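Local coordinates for uncharacterized protein (Streptococcus mutans, PDB 3L7Y) that is functionally uncharacterised but binds magnesium and probably acts as a phosphatase of the haloacid dehalogenase-like hydrolase family, at residues 42-47 / 83-88; 75-80 / 231-236; 97-100 / 105-108. One frame throughout, in Å; residues are numbered along the deposited sequence.

Contact 1 (42-47 / 83-88); sequences TDMDGT and RQLREH. With MG (magnesium ion), chain B.
D43 OD2 is held from two directions: it binds the magnesium ion at 2.4 Å and accepts a hydrogen bond from T47 OG1 at 3.0 Å, the hydroxyl arriving on the anti side and well out of the carboxylate plane. D45 meets the metal through its backbone instead, with D45 O 2.3 Å from the magnesium ion; four waters and D252 complete the shell. One carboxylate and one main-chain carbonyl two residues apart, within the sequence DMDGT, identify the DxDGT metal-binding motif of haloacid dehalogenase-like hydrolases. K229 forms a salt bridge with D43 OD1, so both carboxylate oxygens have partners.

M44, between the two aspartates, carries the packing onto 83-88. Its CG lies 3.7 Å from L85 CD2, while turns at chi2 (-67°) and chi3 (-73°) fold the chain so that CE lands over one face of the H88 imidazole. The distance from M44 CE to the centroid of the H88 ring is 3.9 Å, 23° off the ring normal, which is CH-pi geometry, although the methyl is displaced toward the rim, nearest H88 CG.

Beneath this layer lies strand 73-77: M44 and L85 both rest on V76, T42 pairs through its backbone with V75 and A77, and T47 packs against strand 247-251 and helix 291-301.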
# COMPACT_ATOMS: atom_id res chain seq x y z
N THR A 42 -2.07 6.74 7.20
CA THR A 42 -0.74 6.20 7.40
C THR A 42 -0.43 4.96 6.60
O THR A 42 -1.24 4.03 6.49
CB THR A 42 -0.49 5.88 8.87
OG1 THR A 42 0.88 5.52 9.05
CG2 THR A 42 -1.37 4.72 9.31
N ASP A 43 0.78 4.93 6.07
CA ASP A 43 1.34 3.70 5.56
C ASP A 43 1.49 2.70 6.72
O ASP A 43 1.49 3.12 7.89
CB ASP A 43 2.69 3.98 4.92
CG ASP A 43 3.34 2.75 4.39
OD1 ASP A 43 2.60 1.84 3.93
OD2 ASP A 43 4.58 2.67 4.45
N MET A 44 1.61 1.41 6.42
CA MET A 44 1.73 0.38 7.46
C MET A 44 3.15 -0.13 7.69
O MET A 44 3.83 0.28 8.63
CB MET A 44 0.78 -0.79 7.16
CG MET A 44 -0.67 -0.46 7.41
SD MET A 44 -0.97 -0.19 9.16
CE MET A 44 -0.87 -1.88 9.76
N ASP A 45 3.60 -1.04 6.81
CA ASP A 45 4.96 -1.57 6.87
C ASP A 45 6.00 -0.46 6.80
O ASP A 45 6.00 0.30 5.85
CB ASP A 45 5.19 -2.54 5.71
CG ASP A 45 4.22 -3.73 5.73
OD1 ASP A 45 4.04 -4.35 6.80
OD2 ASP A 45 3.63 -4.03 4.68
N GLY A 46 6.88 -0.37 7.80
CA GLY A 46 7.96 0.60 7.80
C GLY A 46 7.56 1.97 8.34
O GLY A 46 8.39 2.87 8.43
N THR A 47 6.29 2.11 8.69
CA THR A 47 5.72 3.39 9.09
C THR A 47 4.90 3.21 10.38
O THR A 47 5.44 3.38 11.47
CB THR A 47 4.85 4.00 7.97
OG1 THR A 47 5.64 4.14 6.78
CG2 THR A 47 4.33 5.38 8.38
N ARG A 83 -7.74 -7.59 3.24
CA ARG A 83 -7.92 -8.71 4.12
C ARG A 83 -6.75 -8.83 5.06
O ARG A 83 -6.92 -9.24 6.17
CB ARG A 83 -8.12 -10.04 3.37
CG ARG A 83 -9.49 -10.22 2.80
CD ARG A 83 -9.62 -11.56 1.96
NE ARG A 83 -10.71 -11.40 1.04
CZ ARG A 83 -11.94 -11.25 1.46
NH1 ARG A 83 -12.18 -11.27 2.73
NH2 ARG A 83 -12.93 -11.08 0.62
N GLN A 84 -5.57 -8.46 4.62
CA GLN A 84 -4.39 -8.56 5.46
C GLN A 84 -4.31 -7.35 6.39
O GLN A 84 -3.82 -7.45 7.51
CB GLN A 84 -3.12 -8.73 4.62
CG GLN A 84 -1.83 -8.86 5.43
CD GLN A 84 -1.18 -7.51 5.77
OE1 GLN A 84 -1.84 -6.47 5.78
NE2 GLN A 84 0.12 -7.53 6.04
N LEU A 85 -4.80 -6.20 5.93
CA LEU A 85 -4.73 -4.98 6.75
C LEU A 85 -5.67 -5.01 7.95
O LEU A 85 -5.37 -4.43 9.00
CB LEU A 85 -5.00 -3.74 5.92
CG LEU A 85 -3.95 -3.43 4.87
CD1 LEU A 85 -4.50 -2.45 3.85
CD2 LEU A 85 -2.69 -2.90 5.52
N ARG A 86 -6.82 -5.67 7.81
CA ARG A 86 -7.81 -5.60 8.87
C ARG A 86 -7.33 -6.40 10.07
O ARG A 86 -7.69 -6.10 11.21
CB ARG A 86 -9.17 -6.12 8.41
CG ARG A 86 -9.15 -7.59 8.10
CD ARG A 86 -10.43 -8.27 8.54
NE ARG A 86 -11.55 -8.03 7.64
CZ ARG A 86 -11.81 -8.76 6.56
NH1 ARG A 86 -11.02 -9.78 6.23
NH2 ARG A 86 -12.87 -8.48 5.81
N GLU A 87 -6.51 -7.42 9.82
CA GLU A 87 -6.04 -8.31 10.88
C GLU A 87 -5.23 -7.53 11.93
O GLU A 87 -5.12 -7.95 13.08
CB GLU A 87 -5.16 -9.43 10.32
CG GLU A 87 -5.90 -10.54 9.59
CD GLU A 87 -4.95 -11.63 9.12
OE1 GLU A 87 -5.34 -12.80 9.13
OE2 GLU A 87 -3.80 -11.31 8.75
N HIS A 88 -4.66 -6.40 11.51
CA HIS A 88 -3.86 -5.58 12.42
C HIS A 88 -4.75 -4.81 13.41
O HIS A 88 -4.28 -4.33 14.44
CB HIS A 88 -3.00 -4.57 11.63
CG HIS A 88 -1.89 -5.20 10.85
ND1 HIS A 88 -0.72 -5.66 11.43
CD2 HIS A 88 -1.75 -5.42 9.52
CE1 HIS A 88 0.08 -6.14 10.50
NE2 HIS A 88 -0.52 -6.01 9.33
MG MG B . 6.25 1.08 3.66
O HOH W 1 4.53 -0.72 3.03
O HOH W 2 7.25 0.01 1.65
O HOH W 3 5.37 2.25 1.68
O HOH W 4 8.55 0.19 3.89

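Contact 2 (75-80 / 231-236); sequences VVASSN and WALQQL
Strand 75-77 and helix 231-236 run nearly antiparallel, at 158° between their N-to-C directions, with their axes 10.6 Å apart at closest approach and A77 CA lying 8.4 Å from A232 CA. Such a separation is bridged by side chains, and every contact across it is apolar. V75 and L236 reach toward each other tip to tip, V75 CG1 meeting L236 CD1 at 4.1 Å. This methyl of V75 stands anti to the backbone N (chi1 178°), and L233 uses it too, with L233 CD1 4.4 Å from V75 CG1. The second branch of L233 serves the next inward-facing strand residue: its CD2 comes within 4.4 Å of A77 CB. L233 thus spans V75 and A77 with its two methyls, while L236 meets V75 and also packs on V99. All four residues are buried, and the distances indicate ordinary van der Waals packing. V39 and A41 of the adjacent strand, together with M259 and L262 of helix 257-262, continue the apolar layer around L233.

Past the strand, N80 N donates to S78 OG at 3.1 Å, with 161° at the hydrogen, forming an ST turn. N80 ND2 then bonds D45 OD2, and K229 NZ, from the start of the same helix, bonds A77 O. A helix packed nearly antiparallel across a strand of the parallel part of the sheet, with the strand's C-terminal end opening into a loop beside the metal site, is characteristic of the Rossmann-like haloacid dehalogenase core; the position of S78 is consistent with motif II of that family.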
# COMPACT_ATOMS: atom_id res chain seq x y z
N VAL A 75 -7.19 6.67 8.39
CA VAL A 75 -7.08 5.89 7.16
C VAL A 75 -5.80 5.06 7.13
O VAL A 75 -4.70 5.59 7.28
CB VAL A 75 -7.11 6.83 5.92
CG1 VAL A 75 -6.95 6.04 4.63
CG2 VAL A 75 -8.40 7.66 5.90
N VAL A 76 -5.95 3.76 6.95
CA VAL A 76 -4.82 2.88 6.74
C VAL A 76 -4.57 2.79 5.22
O VAL A 76 -5.45 2.38 4.48
CB VAL A 76 -5.13 1.49 7.33
CG1 VAL A 76 -4.04 0.49 7.01
CG2 VAL A 76 -5.34 1.60 8.84
N ALA A 77 -3.38 3.21 4.77
CA ALA A 77 -3.09 3.27 3.33
C ALA A 77 -1.86 2.44 2.96
O ALA A 77 -0.73 2.84 3.23
CB ALA A 77 -2.90 4.73 2.88
N SER A 78 -2.09 1.28 2.34
CA SER A 78 -1.01 0.31 2.17
C SER A 78 -1.08 -0.40 0.81
O SER A 78 -2.14 -0.48 0.19
CB SER A 78 -1.07 -0.71 3.32
OG SER A 78 -0.12 -1.76 3.17
N SER A 79 0.05 -0.92 0.35
CA SER A 79 0.03 -1.78 -0.82
C SER A 79 -0.63 -3.14 -0.52
O SER A 79 -1.13 -3.79 -1.43
CB SER A 79 1.44 -1.99 -1.35
OG SER A 79 2.17 -2.84 -0.50
N ASN A 80 -0.62 -3.56 0.74
CA ASN A 80 -1.16 -4.88 1.10
C ASN A 80 -2.66 -4.99 0.85
O ASN A 80 -3.36 -3.97 0.78
CB ASN A 80 -0.86 -5.23 2.57
CG ASN A 80 0.62 -5.13 2.90
OD1 ASN A 80 1.48 -5.27 2.03
ND2 ASN A 80 0.92 -4.86 4.16
N TRP A 231 -4.11 9.28 -5.16
CA TRP A 231 -5.42 9.17 -5.77
C TRP A 231 -6.48 8.67 -4.77
O TRP A 231 -7.54 9.17 -4.70
CB TRP A 231 -5.39 8.29 -7.02
CG TRP A 231 -6.71 8.09 -7.65
CD1 TRP A 231 -7.28 8.82 -8.62
CD2 TRP A 231 -7.65 7.09 -7.32
NE1 TRP A 231 -8.50 8.35 -8.93
CE2 TRP A 231 -8.76 7.28 -8.13
CE3 TRP A 231 -7.67 6.05 -6.42
CZ2 TRP A 231 -9.87 6.47 -8.05
CZ3 TRP A 231 -8.74 5.26 -6.37
CH2 TRP A 231 -9.82 5.46 -7.18
N ALA A 232 -6.13 7.69 -3.99
CA ALA A 232 -7.04 7.13 -3.02
C ALA A 232 -7.47 8.21 -2.02
O ALA A 232 -8.61 8.45 -1.87
CB ALA A 232 -6.46 5.99 -2.36
N LEU A 233 -6.52 8.88 -1.41
CA LEU A 233 -6.82 9.97 -0.49
C LEU A 233 -7.60 11.10 -1.13
O LEU A 233 -8.47 11.63 -0.58
CB LEU A 233 -5.56 10.45 0.18
CG LEU A 233 -5.27 9.78 1.51
CD1 LEU A 233 -6.44 9.87 2.49
CD2 LEU A 233 -4.88 8.40 1.42
N GLN A 234 -7.29 11.44 -2.35
CA GLN A 234 -8.08 12.44 -3.06
C GLN A 234 -9.55 12.01 -3.10
O GLN A 234 -10.45 12.79 -2.80
CB GLN A 234 -7.54 12.67 -4.47
CG GLN A 234 -6.17 13.33 -4.49
CD GLN A 234 -5.67 13.61 -5.90
OE1 GLN A 234 -5.01 14.63 -6.13
NE2 GLN A 234 -5.99 12.73 -6.84
N GLN A 235 -9.79 10.76 -3.47
CA GLN A 235 -11.14 10.25 -3.52
C GLN A 235 -11.85 10.39 -2.17
O GLN A 235 -13.04 10.71 -2.09
CB GLN A 235 -11.13 8.80 -3.96
CG GLN A 235 -10.63 8.62 -5.38
CD GLN A 235 -11.53 9.32 -6.37
OE1 GLN A 235 -11.06 10.08 -7.23
NE2 GLN A 235 -12.83 9.09 -6.25
N LEU A 236 -11.12 10.15 -1.09
CA LEU A 236 -11.73 10.18 0.24
C LEU A 236 -11.97 11.62 0.70
O LEU A 236 -13.05 11.94 1.21
CB LEU A 236 -10.87 9.41 1.24
CG LEU A 236 -10.84 7.89 1.02
CD1 LEU A 236 -9.68 7.28 1.78
CD2 LEU A 236 -12.16 7.26 1.45

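Contact 3 (97-100 / 105-108); sequences TFVG and NIIS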
# COMPACT_ATOMS: atom_id res chain seq x y z
N THR A 97 -11.03 3.44 7.93
CA THR A 97 -11.06 3.34 6.48
C THR A 97 -9.75 2.74 6.02
O THR A 97 -8.68 3.07 6.54
CB THR A 97 -11.25 4.71 5.82
OG1 THR A 97 -12.51 5.25 6.20
CG2 THR A 97 -11.17 4.58 4.28
N PHE A 98 -9.83 1.85 5.04
CA PHE A 98 -8.66 1.13 4.54
C PHE A 98 -8.47 1.41 3.06
O PHE A 98 -9.40 1.29 2.27
CB PHE A 98 -8.87 -0.37 4.72
CG PHE A 98 -8.77 -0.85 6.14
CD1 PHE A 98 -7.57 -1.26 6.66
CD2 PHE A 98 -9.89 -0.93 6.93
CE1 PHE A 98 -7.47 -1.73 7.96
CE2 PHE A 98 -9.81 -1.39 8.23
CZ PHE A 98 -8.59 -1.79 8.74
N VAL A 99 -7.25 1.78 2.69
CA VAL A 99 -6.87 1.84 1.28
C VAL A 99 -5.86 0.72 1.07
O VAL A 99 -4.73 0.79 1.59
CB VAL A 99 -6.24 3.21 0.91
CG1 VAL A 99 -5.74 3.22 -0.55
CG2 VAL A 99 -7.24 4.33 1.15
N GLY A 100 -6.26 -0.33 0.34
CA GLY A 100 -5.36 -1.43 0.05
C GLY A 100 -4.95 -1.47 -1.41
O GLY A 100 -5.52 -0.77 -2.23
N ASN A 105 -8.41 -0.67 -4.06
CA ASN A 105 -9.45 -1.20 -3.16
C ASN A 105 -9.58 -0.36 -1.91
O ASN A 105 -8.62 -0.23 -1.14
CB ASN A 105 -9.16 -2.66 -2.79
CG ASN A 105 -10.37 -3.37 -2.19
OD1 ASN A 105 -10.22 -4.33 -1.42
ND2 ASN A 105 -11.58 -2.93 -2.55
N ILE A 106 -10.76 0.23 -1.73
CA ILE A 106 -11.03 1.06 -0.55
C ILE A 106 -12.25 0.56 0.20
O ILE A 106 -13.33 0.37 -0.38
CB ILE A 106 -11.23 2.55 -0.92
CG1 ILE A 106 -10.04 3.06 -1.74
CG2 ILE A 106 -11.38 3.38 0.34
CD1 ILE A 106 -10.18 4.51 -2.17
N ILE A 107 -12.06 0.33 1.50
CA ILE A 107 -13.14 -0.07 2.40
C ILE A 107 -13.26 0.96 3.52
O ILE A 107 -12.26 1.47 4.01
CB ILE A 107 -12.86 -1.46 3.02
CG1 ILE A 107 -13.23 -2.58 2.04
CG2 ILE A 107 -13.67 -1.66 4.29
CD1 ILE A 107 -12.36 -2.67 0.80
N SER A 108 -14.49 1.31 3.89
CA SER A 108 -14.72 2.18 5.06
C SER A 108 -15.91 1.67 5.85
O SER A 108 -16.90 1.22 5.28
CB SER A 108 -14.93 3.63 4.64
OG SER A 108 -15.09 4.46 5.79
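Strands 97-100 and 105-108 are antiparallel, their axes 4.6 Å apart at closest approach and their directions 170° apart. Two hydrogen-bonded pairs, F98 with I107 and G100 with N105, alternate with the non-hydrogen-bonded pairs T97-S108 and V99-I106. F98 N donates to I107 O at 2.7 Å and almost straight (175°), and I107 N returns a bond to F98 O at 2.9 Å. Toward the turn the ladder becomes uneven: G100 N reaches N105 O at 2.8 Å, whereas N105 N to G100 O is weak at 3.4 Å.

The result is a beta hairpin that extends the parallel part of the mixed core sheet at one side: strand 97-100 pairs with 73-77 on its other edge, and 105-108 with 111-115.

T97, V99, I106 and S108 share one face. There the hydroxyls T97 OG1 and S108 OG lie 2.7 Å apart in a hydrogen bond. T97 CG2, anti to the backbone N, approaches I106 CG2 at 4.1 Å, and V99 CG2 meets I106 CG1 at 4.2 Å; A232 of helix 229-239 covers V99 and I106. The face bearing F98, N105 and I107 is met by Y82, whose ring stands edge-to-face with that of F98, while N105 ND2 bonds I114 O.

How the contacts relate
Strand 73-77, part of contact 2, touches both other contacts. Its backbone pairs on one side with contact 1 (T42 O to A77 N, 2.9 Å) and on the other with contact 3 (V76 O to V99 N, 2.6 Å). Alternate residues divide the faces: V75 and A77 point to the helix of contact 2, whereas V76 meets M44 of contact 1 (CG1 to CG, 3.5 Å) and F98 of contact 3. V99 touches A232 of contact 2 through CG1 and CB, 3.4 Å apart. Contact 1 supplies D43 and D45, two of three protein ligands of the magnesium ion, which is about 10 Å from the side chain of A77 and about 12 Å from G100 CA.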